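Local coordinates for ATP-dependent helicase FUN30 (Saccharomyces cerevisiae S288c, PDB 5GN1), which is an ATP-dependent nucleosome remodeller of the SNF2 family that acts in DNA end resection, double-strand break repair and heterochromatin organization, at residues A[189-194]-A[223-228]; A[196-201]-A[253-258]; A[210-215]-A[229-234]; A[111-116]-A[215-220]. All blocks are in the same frame, centred on the assembly; numbering follows the deposited sequence.

Contact 1: residues A[189-194]-A[223-228]; sequences ALKKLL and STLDYK
The Y227 ring meets L194 obliquely at its CE2 corner, where L194 CB lies 3.8 Å from Y227 CE2 and the methyl L194 CD1 is 4.1 Å from both CE2 and CD2. One face of the same ring carries the carbonyl oxygen L225 O, 3.9 Å above the plane and over its centre. At the phenol end, Y227 OH shares a water with the helix: the water donates to K191 O over 2.8 Å and lies within hydrogen-bonding distance of the hydroxyl. The two segments join helix 185-200 to the end of helix 212-224, neighbours on one face of the parallel sheet in the second RecA-like lobe. Helix 212-224 ends in a Schellman motif, D226 taking a positive phi of 65°; this reversal delivers Y227 to helix 185-200, where its ring also packs on K195, I198 and V199. L225 fills the other half of the contact. K191 runs extended until its last torsion, and the bend there (chi4 67°) brings NZ to 3.7 Å from L225 CD2, with the methylene CG nearly as close. Were Y227 an alanine, L194 would probably lose its aromatic neighbour and the water on K191 O its second partner. L225 CD1 and L194 CD1 come only to 4.5 Å, a loose touch beside the ring.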
loop_
_atom_site.group_PDB
_atom_site.type_symbol
_atom_site.label_atom_id
_atom_site.label_comp_id
_atom_site.label_asym_id
_atom_site.label_seq_id
_atom_site.Cartn_x
_atom_site.Cartn_y
_atom_site.Cartn_z
ATOM N N ALA A 189 7.114 12.327 1.514
ATOM C CA ALA A 189 7.504 12.247 2.916
ATOM C C ALA A 189 8.564 11.173 3.140
ATOM O O ALA A 189 9.519 11.385 3.894
ATOM C CB ALA A 189 6.274 11.982 3.784
ATOM N N LEU A 190 8.409 10.007 2.503
ATOM C CA LEU A 190 9.343 8.903 2.727
ATOM C C LEU A 190 10.750 9.267 2.267
ATOM O O LEU A 190 11.741 8.898 2.905
ATOM C CB LEU A 190 8.849 7.656 1.987
ATOM C CG LEU A 190 9.787 6.451 2.028
ATOM C CD1 LEU A 190 9.807 5.850 3.432
ATOM C CD2 LEU A 190 9.346 5.400 0.996
ATOM N N LYS A 191 10.846 9.973 1.140
ATOM C CA LYS A 191 12.133 10.338 0.563
ATOM C C LYS A 191 12.886 11.289 1.481
ATOM O O LYS A 191 14.107 11.160 1.664
ATOM C CB LYS A 191 11.869 10.933 -0.825
ATOM C CG LYS A 191 12.929 11.753 -1.476
ATOM C CD LYS A 191 12.300 12.410 -2.714
ATOM C CE LYS A 191 13.235 13.407 -3.375
ATOM N NZ LYS A 191 14.420 12.738 -3.983
ATOM N N LYS A 192 12.163 12.207 2.117
ATOM C CA LYS A 192 12.777 13.103 3.092
ATOM C C LYS A 192 13.274 12.330 4.311
ATOM O O LYS A 192 14.432 12.477 4.730
ATOM C CB LYS A 192 11.770 14.180 3.496
ATOM C CG LYS A 192 12.259 15.115 4.580
ATOM C CD LYS A 192 11.276 16.238 4.849
ATOM C CE LYS A 192 11.757 17.115 6.004
ATOM N NZ LYS A 192 10.838 18.263 6.228
ATOM N N LEU A 193 12.429 11.459 4.862
ATOM C CA LEU A 193 12.826 10.696 6.039
ATOM C C LEU A 193 13.981 9.742 5.738
ATOM O O LEU A 193 14.902 9.601 6.555
ATOM C CB LEU A 193 11.626 9.934 6.586
ATOM C CG LEU A 193 11.854 9.282 7.946
ATOM C CD1 LEU A 193 12.404 10.296 8.956
ATOM C CD2 LEU A 193 10.577 8.647 8.456
ATOM N N LEU A 194 13.959 9.081 4.572
ATOM C CA LEU A 194 15.038 8.158 4.224
ATOM C C LEU A 194 16.375 8.886 4.075
ATOM O O LEU A 194 17.424 8.355 4.464
ATOM C CB LEU A 194 14.692 7.401 2.941
ATOM C CG LEU A 194 13.560 6.365 3.059
ATOM C CD1 LEU A 194 13.363 5.672 1.737
ATOM C CD2 LEU A 194 13.830 5.358 4.169
ATOM N N SER A 223 14.702 1.900 -5.936
ATOM C CA SER A 223 15.656 1.828 -7.037
ATOM C C SER A 223 15.894 3.200 -7.650
ATOM O O SER A 223 17.040 3.572 -7.931
ATOM C CB SER A 223 15.155 0.845 -8.098
ATOM O OG SER A 223 16.023 0.814 -9.224
ATOM N N THR A 224 14.820 3.969 -7.867
ATOM C CA THR A 224 14.983 5.337 -8.339
ATOM C C THR A 224 15.842 6.148 -7.379
ATOM O O THR A 224 16.654 6.969 -7.811
ATOM C CB THR A 224 13.615 6.003 -8.529
ATOM O OG1 THR A 224 12.964 5.446 -9.674
ATOM C CG2 THR A 224 13.744 7.526 -8.714
ATOM N N LEU A 225 15.688 5.924 -6.069
ATOM C CA LEU A 225 16.410 6.705 -5.069
ATOM C C LEU A 225 17.810 6.161 -4.810
ATOM O O LEU A 225 18.532 6.718 -3.975
ATOM C CB LEU A 225 15.617 6.753 -3.751
ATOM C CG LEU A 225 14.296 7.547 -3.716
ATOM C CD1 LEU A 225 13.540 7.305 -2.405
ATOM C CD2 LEU A 225 14.522 9.063 -3.928
ATOM N N ASP A 226 18.178 5.076 -5.492
ATOM C CA ASP A 226 19.505 4.475 -5.420
ATOM C C ASP A 226 19.811 3.917 -4.027
ATOM O O ASP A 226 20.966 3.910 -3.593
ATOM C CB ASP A 226 20.585 5.476 -5.854
ATOM C CG ASP A 226 21.881 4.798 -6.260
ATOM O OD1 ASP A 226 21.819 3.648 -6.756
ATOM O OD2 ASP A 226 22.957 5.413 -6.075
ATOM N N TYR A 227 18.791 3.432 -3.321
ATOM C CA TYR A 227 18.974 2.740 -2.047
ATOM C C TYR A 227 18.807 1.241 -2.265
ATOM O O TYR A 227 17.740 0.797 -2.705
ATOM C CB TYR A 227 17.961 3.210 -1.004
ATOM C CG TYR A 227 18.019 4.668 -0.591
ATOM C CD1 TYR A 227 19.218 5.299 -0.301
ATOM C CD2 TYR A 227 16.848 5.403 -0.457
ATOM C CE1 TYR A 227 19.245 6.645 0.097
ATOM C CE2 TYR A 227 16.864 6.721 -0.057
ATOM C CZ TYR A 227 18.061 7.344 0.212
ATOM O OH TYR A 227 18.031 8.675 0.596
ATOM N N LYS A 228 19.831 0.464 -1.924
ATOM C CA LYS A 228 19.676 -0.989 -1.905
ATOM C C LYS A 228 18.689 -1.413 -0.820
ATOM O O LYS A 228 18.582 -0.786 0.237
ATOM C CB LYS A 228 21.021 -1.692 -1.667
ATOM C CG LYS A 228 22.087 -1.452 -2.736
ATOM C CD LYS A 228 23.433 -2.092 -2.315
ATOM C CE LYS A 228 24.612 -1.591 -3.155
ATOM N NZ LYS A 228 25.947 -2.086 -2.632
HETATM O O HOH W 1 15.869 9.802 -0.049
#

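Contact 2: residues A[196-201]-A[253-258]; sequences TIIVDK and DIPIFI
The backbone bond from K201 N to T196 O, 2.8 Å long, closes the wide pi-type turn that contains I198, the residue of helix 185-200 that meets P255 and I256. I198 is oriented toward the other segment and uses nearly its whole side chain. Its CB has CG1 anti to the carbonyl carbon (chi1 -62°), and the extended second torsion carries CD1 out to where P255 and I256 meet. There I198 CD1 is 3.8 Å from P255 CB and equally far from I256 CG1 and I256 CD1. The second branch, I198 CG2, rests beside CD1 on the same side of the pyrrolidine, 3.8 Å from P255 CB and 4.0 Å from P255 CG. Both methyls thus press on the CB-CG bond of the proline ring, and the side chain crosses both partners at about a right angle. In the fold this ties the last turn of helix 185-200 to the start of strand 256-260, an inner strand of the parallel sheet in the RecA-like lobe, and Y227 touches both I198 and I256. A glycine at I198 would probably open a gap beside P255 CB and leave I256 CG1 and CD1 without their neighbour on the helix. No hydrogen bond crosses between the segments, so the contact is purely apolar. I256 also packs on F229, V205 and I207 of the sheet and on L222 of helix 212-224.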
loop_
_atom_site.group_PDB
_atom_site.type_symbol
_atom_site.label_atom_id
_atom_site.label_comp_id
_atom_site.label_asym_id
_atom_site.label_seq_id
_atom_site.Cartn_x
_atom_site.Cartn_y
_atom_site.Cartn_z
ATOM N N THR A 196 17.363 11.575 5.709
ATOM C CA THR A 196 17.847 11.796 7.067
ATOM C C THR A 196 18.470 10.529 7.649
ATOM O O THR A 196 19.587 10.562 8.171
ATOM C CB THR A 196 16.703 12.279 7.956
ATOM O OG1 THR A 196 16.228 13.542 7.472
ATOM C CG2 THR A 196 17.184 12.426 9.384
ATOM N N ILE A 197 17.755 9.401 7.571
ATOM C CA ILE A 197 18.206 8.168 8.219
ATOM C C ILE A 197 19.473 7.647 7.559
ATOM O O ILE A 197 20.439 7.256 8.231
ATOM C CB ILE A 197 17.089 7.102 8.166
ATOM C CG1 ILE A 197 15.900 7.497 9.038
ATOM C CG2 ILE A 197 17.627 5.710 8.542
ATOM C CD1 ILE A 197 14.683 6.612 8.792
ATOM N N ILE A 198 19.481 7.608 6.234
ATOM C CA ILE A 198 20.505 6.872 5.502
ATOM C C ILE A 198 21.707 7.753 5.180
ATOM O O ILE A 198 22.852 7.336 5.356
ATOM C CB ILE A 198 19.899 6.244 4.230
ATOM C CG1 ILE A 198 18.800 5.249 4.607
ATOM C CG2 ILE A 198 20.973 5.524 3.417
ATOM C CD1 ILE A 198 17.974 4.784 3.423
ATOM N N VAL A 199 21.477 8.983 4.725
ATOM C CA VAL A 199 22.590 9.854 4.363
ATOM C C VAL A 199 23.118 10.596 5.585
ATOM O O VAL A 199 24.321 10.582 5.856
ATOM C CB VAL A 199 22.170 10.826 3.246
ATOM C CG1 VAL A 199 23.378 11.604 2.729
ATOM C CG2 VAL A 199 21.518 10.067 2.105
ATOM N N ASP A 200 22.232 11.229 6.360
ATOM C CA ASP A 200 22.690 12.056 7.475
ATOM C C ASP A 200 23.037 11.225 8.713
ATOM O O ASP A 200 24.067 11.460 9.352
ATOM C CB ASP A 200 21.634 13.107 7.811
ATOM C CG ASP A 200 21.347 14.039 6.645
ATOM O OD1 ASP A 200 22.180 14.111 5.715
ATOM O OD2 ASP A 200 20.292 14.710 6.660
ATOM N N LYS A 201 22.201 10.253 9.073
ATOM C CA LYS A 201 22.449 9.429 10.248
ATOM C C LYS A 201 23.273 8.186 9.950
ATOM O O LYS A 201 23.791 7.578 10.885
ATOM C CB LYS A 201 21.119 9.008 10.903
ATOM C CG LYS A 201 20.336 10.138 11.528
ATOM C CD LYS A 201 19.059 9.618 12.186
ATOM C CE LYS A 201 18.273 10.749 12.840
ATOM N NZ LYS A 201 17.048 10.245 13.516
ATOM N N ASP A 253 26.108 -1.837 3.276
ATOM C CA ASP A 253 25.647 -0.985 2.188
ATOM C C ASP A 253 24.204 -1.266 1.772
ATOM O O ASP A 253 23.772 -0.768 0.723
ATOM C CB ASP A 253 26.573 -1.141 0.977
ATOM C CG ASP A 253 26.466 0.021 -0.003
ATOM O OD1 ASP A 253 26.349 1.186 0.446
ATOM O OD2 ASP A 253 26.516 -0.240 -1.231
ATOM N N ILE A 254 23.460 -2.065 2.540
ATOM C CA ILE A 254 22.036 -2.278 2.283
ATOM C C ILE A 254 21.262 -1.590 3.398
ATOM O O ILE A 254 21.105 -2.163 4.485
ATOM C CB ILE A 254 21.662 -3.764 2.213
ATOM C CG1 ILE A 254 22.524 -4.505 1.193
ATOM C CG2 ILE A 254 20.185 -3.926 1.816
ATOM C CD1 ILE A 254 22.065 -5.960 0.958
ATOM N N PRO A 255 20.757 -0.374 3.182
ATOM C CA PRO A 255 20.192 0.375 4.310
ATOM C C PRO A 255 18.767 -0.014 4.668
ATOM O O PRO A 255 18.325 0.319 5.777
ATOM C CB PRO A 255 20.271 1.832 3.833
ATOM C CG PRO A 255 20.156 1.715 2.316
ATOM C CD PRO A 255 20.932 0.464 1.983
ATOM N N ILE A 256 18.042 -0.709 3.788
ATOM C CA ILE A 256 16.582 -0.803 3.877
ATOM C C ILE A 256 16.133 -2.253 3.801
ATOM O O ILE A 256 16.573 -3.003 2.921
ATOM C CB ILE A 256 15.884 -0.002 2.766
ATOM C CG1 ILE A 256 16.248 1.471 2.866
ATOM C CG2 ILE A 256 14.355 -0.173 2.859
ATOM C CD1 ILE A 256 15.609 2.298 1.779
ATOM N N PHE A 257 15.224 -2.626 4.700
ATOM C CA PHE A 257 14.477 -3.880 4.658
ATOM C C PHE A 257 12.999 -3.513 4.585
ATOM O O PHE A 257 12.494 -2.821 5.474
ATOM C CB PHE A 257 14.753 -4.718 5.909
ATOM C CG PHE A 257 14.784 -6.204 5.668
ATOM C CD1 PHE A 257 13.896 -6.800 4.801
ATOM C CD2 PHE A 257 15.722 -7.003 6.309
ATOM C CE1 PHE A 257 13.935 -8.185 4.588
ATOM C CE2 PHE A 257 15.758 -8.375 6.098
ATOM C CZ PHE A 257 14.864 -8.959 5.233
ATOM N N ILE A 258 12.305 -3.946 3.527
ATOM C CA ILE A 258 10.872 -3.703 3.413
ATOM C C ILE A 258 10.136 -5.002 3.724
ATOM O O ILE A 258 10.541 -6.085 3.276
ATOM C CB ILE A 258 10.481 -3.126 2.033
ATOM C CG1 ILE A 258 10.608 -4.168 0.915
ATOM C CG2 ILE A 258 11.293 -1.859 1.711
ATOM C CD1 ILE A 258 10.170 -3.618 -0.446
#

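Contact 3: residues A[210-215]-A[229-234]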
loop_
_atom_site.group_PDB
_atom_site.type_symbol
_atom_site.label_atom_id
_atom_site.label_comp_id
_atom_site.label_asym_id
_atom_site.label_seq_id
_atom_site.Cartn_x
_atom_site.Cartn_y
_atom_site.Cartn_z
ATOM N N LEU A 210 0.904 -2.860 5.241
ATOM C CA LEU A 210 -0.135 -3.883 5.234
ATOM C C LEU A 210 -0.502 -4.327 3.829
ATOM O O LEU A 210 -1.283 -5.273 3.681
ATOM C CB LEU A 210 -1.394 -3.380 5.954
ATOM C CG LEU A 210 -1.376 -3.509 7.481
ATOM C CD1 LEU A 210 -2.563 -2.793 8.105
ATOM C CD2 LEU A 210 -1.363 -4.973 7.894
ATOM N N PHE A 211 0.053 -3.685 2.805
ATOM C CA PHE A 211 -0.327 -3.912 1.416
ATOM C C PHE A 211 0.891 -4.409 0.655
ATOM O O PHE A 211 1.882 -3.679 0.530
ATOM C CB PHE A 211 -0.851 -2.622 0.771
ATOM C CG PHE A 211 -2.131 -2.111 1.362
ATOM C CD1 PHE A 211 -2.119 -1.219 2.425
ATOM C CD2 PHE A 211 -3.360 -2.505 0.837
ATOM C CE1 PHE A 211 -3.313 -0.740 2.970
ATOM C CE2 PHE A 211 -4.556 -2.026 1.364
ATOM C CZ PHE A 211 -4.533 -1.145 2.434
ATOM N N THR A 212 0.819 -5.636 0.134
ATOM C CA THR A 212 1.900 -6.109 -0.731
ATOM C C THR A 212 2.006 -5.284 -2.004
ATOM O O THR A 212 3.106 -5.120 -2.545
ATOM C CB THR A 212 1.716 -7.589 -1.082
ATOM O OG1 THR A 212 0.377 -7.815 -1.534
ATOM C CG2 THR A 212 2.004 -8.463 0.135
ATOM N N GLN A 213 0.878 -4.743 -2.491
ATOM C CA GLN A 213 0.915 -3.851 -3.652
ATOM C C GLN A 213 1.755 -2.608 -3.384
ATOM O O GLN A 213 2.417 -2.081 -4.292
ATOM C CB GLN A 213 -0.498 -3.428 -4.036
ATOM C CG GLN A 213 -1.402 -4.502 -4.601
ATOM C CD GLN A 213 -2.829 -3.982 -4.742
ATOM O OE1 GLN A 213 -3.502 -3.694 -3.745
ATOM N NE2 GLN A 213 -3.287 -3.844 -5.974
ATOM N N VAL A 214 1.700 -2.094 -2.156
ATOM C CA VAL A 214 2.567 -0.976 -1.792
ATOM C C VAL A 214 4.031 -1.404 -1.794
ATOM O O VAL A 214 4.893 -0.668 -2.283
ATOM C CB VAL A 214 2.136 -0.383 -0.437
ATOM C CG1 VAL A 214 3.234 0.535 0.144
ATOM C CG2 VAL A 214 0.811 0.377 -0.587
ATOM N N LEU A 215 4.339 -2.596 -1.261
ATOM C CA LEU A 215 5.719 -3.092 -1.299
ATOM C C LEU A 215 6.250 -3.179 -2.732
ATOM O O LEU A 215 7.404 -2.814 -3.006
ATOM C CB LEU A 215 5.809 -4.458 -0.613
ATOM C CG LEU A 215 5.524 -4.424 0.900
ATOM C CD1 LEU A 215 5.644 -5.788 1.527
ATOM C CD2 LEU A 215 6.471 -3.437 1.605
ATOM N N PHE A 229 17.970 -2.505 -1.081
ATOM C CA PHE A 229 16.960 -2.966 -0.144
ATOM C C PHE A 229 16.828 -4.479 -0.250
ATOM O O PHE A 229 17.251 -5.093 -1.232
ATOM C CB PHE A 229 15.601 -2.288 -0.409
ATOM C CG PHE A 229 14.970 -2.704 -1.715
ATOM C CD1 PHE A 229 15.288 -2.040 -2.894
ATOM C CD2 PHE A 229 14.091 -3.779 -1.763
ATOM C CE1 PHE A 229 14.747 -2.442 -4.099
ATOM C CE2 PHE A 229 13.530 -4.187 -2.965
ATOM C CZ PHE A 229 13.866 -3.526 -4.136
ATOM N N LEU A 230 16.240 -5.076 0.784
ATOM C CA LEU A 230 15.772 -6.454 0.773
ATOM C C LEU A 230 14.300 -6.461 1.144
ATOM O O LEU A 230 13.770 -5.476 1.680
ATOM C CB LEU A 230 16.556 -7.334 1.756
ATOM C CG LEU A 230 18.063 -7.425 1.505
ATOM C CD1 LEU A 230 18.799 -7.768 2.808
ATOM C CD2 LEU A 230 18.373 -8.454 0.412
ATOM N N ARG A 231 13.645 -7.587 0.876
ATOM C CA ARG A 231 12.210 -7.693 1.099
ATOM C C ARG A 231 11.851 -9.047 1.688
ATOM O O ARG A 231 12.412 -10.071 1.296
ATOM C CB ARG A 231 11.444 -7.474 -0.213
ATOM C CG ARG A 231 9.990 -7.933 -0.180
ATOM C CD ARG A 231 9.260 -7.457 -1.420
ATOM N NE ARG A 231 7.845 -7.818 -1.407
ATOM C CZ ARG A 231 6.966 -7.370 -2.300
ATOM N NH1 ARG A 231 7.373 -6.549 -3.258
ATOM N NH2 ARG A 231 5.696 -7.751 -2.245
ATOM N N LEU A 232 10.908 -9.042 2.632
ATOM C CA LEU A 232 10.423 -10.254 3.281
ATOM C C LEU A 232 8.958 -10.040 3.616
ATOM O O LEU A 232 8.629 -9.128 4.384
ATOM C CB LEU A 232 11.230 -10.582 4.557
ATOM C CG LEU A 232 11.017 -11.921 5.294
ATOM C CD1 LEU A 232 12.152 -12.142 6.272
ATOM C CD2 LEU A 232 9.680 -12.013 6.045
ATOM N N ASP A 233 8.083 -10.880 3.068
ATOM C CA ASP A 233 6.654 -10.742 3.322
ATOM C C ASP A 233 6.072 -12.127 3.586
ATOM O O ASP A 233 6.798 -13.110 3.759
ATOM C CB ASP A 233 5.971 -9.994 2.161
ATOM C CG ASP A 233 6.201 -10.642 0.794
ATOM O OD1 ASP A 233 6.240 -11.879 0.700
ATOM O OD2 ASP A 233 6.350 -9.905 -0.204
ATOM N N GLY A 234 4.742 -12.211 3.627
ATOM C CA GLY A 234 4.112 -13.490 3.908
ATOM C C GLY A 234 4.262 -14.522 2.811
ATOM O O GLY A 234 3.996 -15.705 3.053
#
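R231 lays its guanidinium flat over the L215 side chain: L215 CB lies 3.5 Å above the guanidinium plane, over its centre, and 3.6 Å from R231 CZ. The pair joins the first turn of helix 212-224 to strand 229-232, the helix and second strand of the beta-alpha-beta crossover that starts at strand 205-209 and skips over strand 256-260 in the parallel sheet of the RecA-like lobe. R231 gets there with CG anti to the backbone N (chi1 164°) and a chain extended to NE. The rest of L215 runs on past the arginine to D233, its methyl CD1 4.3 Å from D233 CB. At the helix start, the carbonyl T212 O is 3.7 Å from R231 NH2, placed obliquely and too far to be a bond. NH1 forms salt bridges with D216 and E219 of the same helix, so with D233 three acids hold the group's rotation; if all are ionised they would probably more than offset its single positive charge. D233 OD1 is bonded to S235. R231 grips the other oxygen side-on with two nitrogens, NE to D233 OD2 at 2.8 Å and NH2 to D233 OD2 at 3.0 Å, both nearly in the guanidinium plane.

Contact 4: residues A[111-116]-A[215-220]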
loop_
_atom_site.group_PDB
_atom_site.type_symbol
_atom_site.label_atom_id
_atom_site.label_comp_id
_atom_site.label_asym_id
_atom_site.label_seq_id
_atom_site.Cartn_x
_atom_site.Cartn_y
_atom_site.Cartn_z
ATOM N N SER A 111 -5.190 7.287 -0.098
ATOM C CA SER A 111 -4.278 7.968 0.818
ATOM C C SER A 111 -2.822 7.521 0.656
ATOM O O SER A 111 -1.924 8.197 1.170
ATOM C CB SER A 111 -4.704 7.715 2.266
ATOM O OG SER A 111 -6.082 7.988 2.471
ATOM N N LEU A 112 -2.571 6.387 -0.007
ATOM C CA LEU A 112 -1.234 5.806 -0.138
ATOM C C LEU A 112 -0.566 6.126 -1.466
ATOM O O LEU A 112 0.567 6.624 -1.484
ATOM C CB LEU A 112 -1.302 4.281 0.042
ATOM C CG LEU A 112 -1.839 3.871 1.400
ATOM C CD1 LEU A 112 -1.965 2.343 1.537
ATOM C CD2 LEU A 112 -0.959 4.479 2.492
ATOM N N HIS A 113 -1.224 5.812 -2.589
ATOM C CA HIS A 113 -0.564 5.913 -3.882
ATOM C C HIS A 113 -1.538 5.828 -5.053
ATOM O O HIS A 113 -2.369 4.909 -5.109
ATOM C CB HIS A 113 0.493 4.810 -4.018
ATOM C CG HIS A 113 1.614 5.189 -4.923
ATOM N ND1 HIS A 113 1.438 5.381 -6.274
ATOM C CD2 HIS A 113 2.919 5.445 -4.668
ATOM C CE1 HIS A 113 2.588 5.738 -6.818
ATOM N NE2 HIS A 113 3.500 5.793 -5.862
ATOM N N PRO A 114 -1.468 6.773 -5.999
ATOM C CA PRO A 114 -2.328 6.697 -7.197
ATOM C C PRO A 114 -2.194 5.411 -7.976
ATOM O O PRO A 114 -3.171 4.976 -8.604
ATOM C CB PRO A 114 -1.855 7.886 -8.043
ATOM C CG PRO A 114 -1.346 8.884 -7.038
ATOM C CD PRO A 114 -0.761 8.063 -5.895
ATOM N N LEU A 115 -1.010 4.795 -7.991
ATOM C CA LEU A 115 -0.846 3.615 -8.833
ATOM C C LEU A 115 -1.511 2.382 -8.253
ATOM O O LEU A 115 -1.363 1.305 -8.822
ATOM C CB LEU A 115 0.640 3.323 -9.080
ATOM C CG LEU A 115 1.407 4.427 -9.825
ATOM C CD1 LEU A 115 2.847 3.974 -10.129
ATOM C CD2 LEU A 115 0.670 4.861 -11.094
ATOM N N LEU A 116 -2.208 2.514 -7.127
ATOM C CA LEU A 116 -3.088 1.475 -6.615
ATOM C C LEU A 116 -4.450 1.502 -7.294
ATOM O O LEU A 116 -5.359 0.782 -6.868
ATOM C CB LEU A 116 -3.267 1.631 -5.100
ATOM C CG LEU A 116 -2.001 1.496 -4.252
ATOM C CD1 LEU A 116 -2.297 1.918 -2.808
ATOM C CD2 LEU A 116 -1.445 0.070 -4.346
ATOM N N LEU A 215 4.339 -2.596 -1.261
ATOM C CA LEU A 215 5.719 -3.092 -1.299
ATOM C C LEU A 215 6.250 -3.179 -2.732
ATOM O O LEU A 215 7.404 -2.814 -3.006
ATOM C CB LEU A 215 5.809 -4.458 -0.613
ATOM C CG LEU A 215 5.524 -4.424 0.900
ATOM C CD1 LEU A 215 5.644 -5.788 1.527
ATOM C CD2 LEU A 215 6.471 -3.437 1.605
ATOM N N ASP A 216 5.420 -3.660 -3.663
ATOM C CA ASP A 216 5.812 -3.695 -5.071
ATOM C C ASP A 216 6.147 -2.301 -5.586
ATOM O O ASP A 216 7.135 -2.111 -6.310
ATOM C CB ASP A 216 4.687 -4.318 -5.916
ATOM C CG ASP A 216 4.330 -5.751 -5.493
ATOM O OD1 ASP A 216 5.161 -6.426 -4.847
ATOM O OD2 ASP A 216 3.215 -6.218 -5.830
ATOM N N ILE A 217 5.327 -1.311 -5.244
ATOM C CA ILE A 217 5.602 0.041 -5.722
ATOM C C ILE A 217 6.889 0.563 -5.110
ATOM O O ILE A 217 7.689 1.231 -5.779
ATOM C CB ILE A 217 4.425 0.980 -5.411
ATOM C CG1 ILE A 217 3.183 0.562 -6.195
ATOM C CG2 ILE A 217 4.805 2.406 -5.760
ATOM C CD1 ILE A 217 1.900 1.263 -5.715
ATOM N N LEU A 218 7.092 0.288 -3.820
ATOM C CA LEU A 218 8.275 0.794 -3.129
ATOM C C LEU A 218 9.552 0.253 -3.738
ATOM O O LEU A 218 10.587 0.921 -3.684
ATOM C CB LEU A 218 8.211 0.442 -1.638
ATOM C CG LEU A 218 7.278 1.262 -0.758
ATOM C CD1 LEU A 218 7.288 0.743 0.680
ATOM C CD2 LEU A 218 7.672 2.735 -0.799
ATOM N N GLU A 219 9.508 -0.946 -4.328
ATOM C CA GLU A 219 10.719 -1.480 -4.941
ATOM C C GLU A 219 11.210 -0.562 -6.060
ATOM O O GLU A 219 12.414 -0.309 -6.184
ATOM C CB GLU A 219 10.468 -2.902 -5.446
ATOM C CG GLU A 219 10.251 -3.925 -4.320
ATOM C CD GLU A 219 10.306 -5.361 -4.843
ATOM O OE1 GLU A 219 10.724 -5.542 -5.997
ATOM O OE2 GLU A 219 9.934 -6.307 -4.121
ATOM N N MET A 220 10.287 -0.007 -6.856
ATOM C CA MET A 220 10.704 0.922 -7.905
ATOM C C MET A 220 11.131 2.261 -7.326
ATOM O O MET A 220 12.093 2.867 -7.814
ATOM C CB MET A 220 9.585 1.116 -8.927
ATOM C CG MET A 220 9.232 -0.148 -9.675
ATOM S SD MET A 220 8.391 0.266 -11.217
ATOM C CE MET A 220 9.743 1.011 -12.130
#
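Helix 212-224 of the RecA-like lobe receives here the buried turn 111-116, which follows helix 100-110 and ends in a short 3-10 segment. Within 215-220, I217 makes the contact, and it puts two methyls to work. Its CG2 stands over one face of the H113 imidazole, displaced toward the rim, in a CH-pi contact 3.9 Å from the ring centroid and 26° off the normal; the nearest ring atom is H113 NE2, 3.6 Å from I217 CG2. The other branch, with CG1 anti to the carbonyl carbon (chi1 -65°), sends CD1 on to L116 CD2 at 3.8 Å and to L115 CB at 4.1 Å, closing the turn's apolar side. Helix 157-166 adds F158 beside I217. The ring that I217 rests on is fixed at both nitrogens. L115 N donates to H113 ND1 over 3.0 Å, almost straight at 167° and in the ring plane, folding the side chain back on its own turn, while H113 NE2 bonds the backbone oxygen of W181. With ND1 used as an acceptor and NE2 facing a carbonyl, the imidazole is probably neutral with its proton on NE2, which leaves an uncharged face for the I217 methyl.

Helix 212-224 runs through contacts 1, 3 and 4, and helix 185-200 is common to contacts 1 and 2, whose centres are 8 Å apart. L215 belongs to contacts 3 and 4, about 10 Å apart between centres; R231 NH1 of contact 3 reaches D216 OD1 and E219 OE2 of contact 4, each at 2.7 Å. Contacts 1 and 4 meet through L190 CD2 and L218 CD2, 3.6 Å apart. The sheet unites contacts 2 and 3, I258 N lying 2.8 Å from L230 O across neighbouring strands. Contacts 1 to 3 lie within the helicase C-terminal region, while contact 4 brings in a segment of the SNF2-related region; in SNF2 ATPases the nucleotide cleft is completed by the other RecA-like lobe.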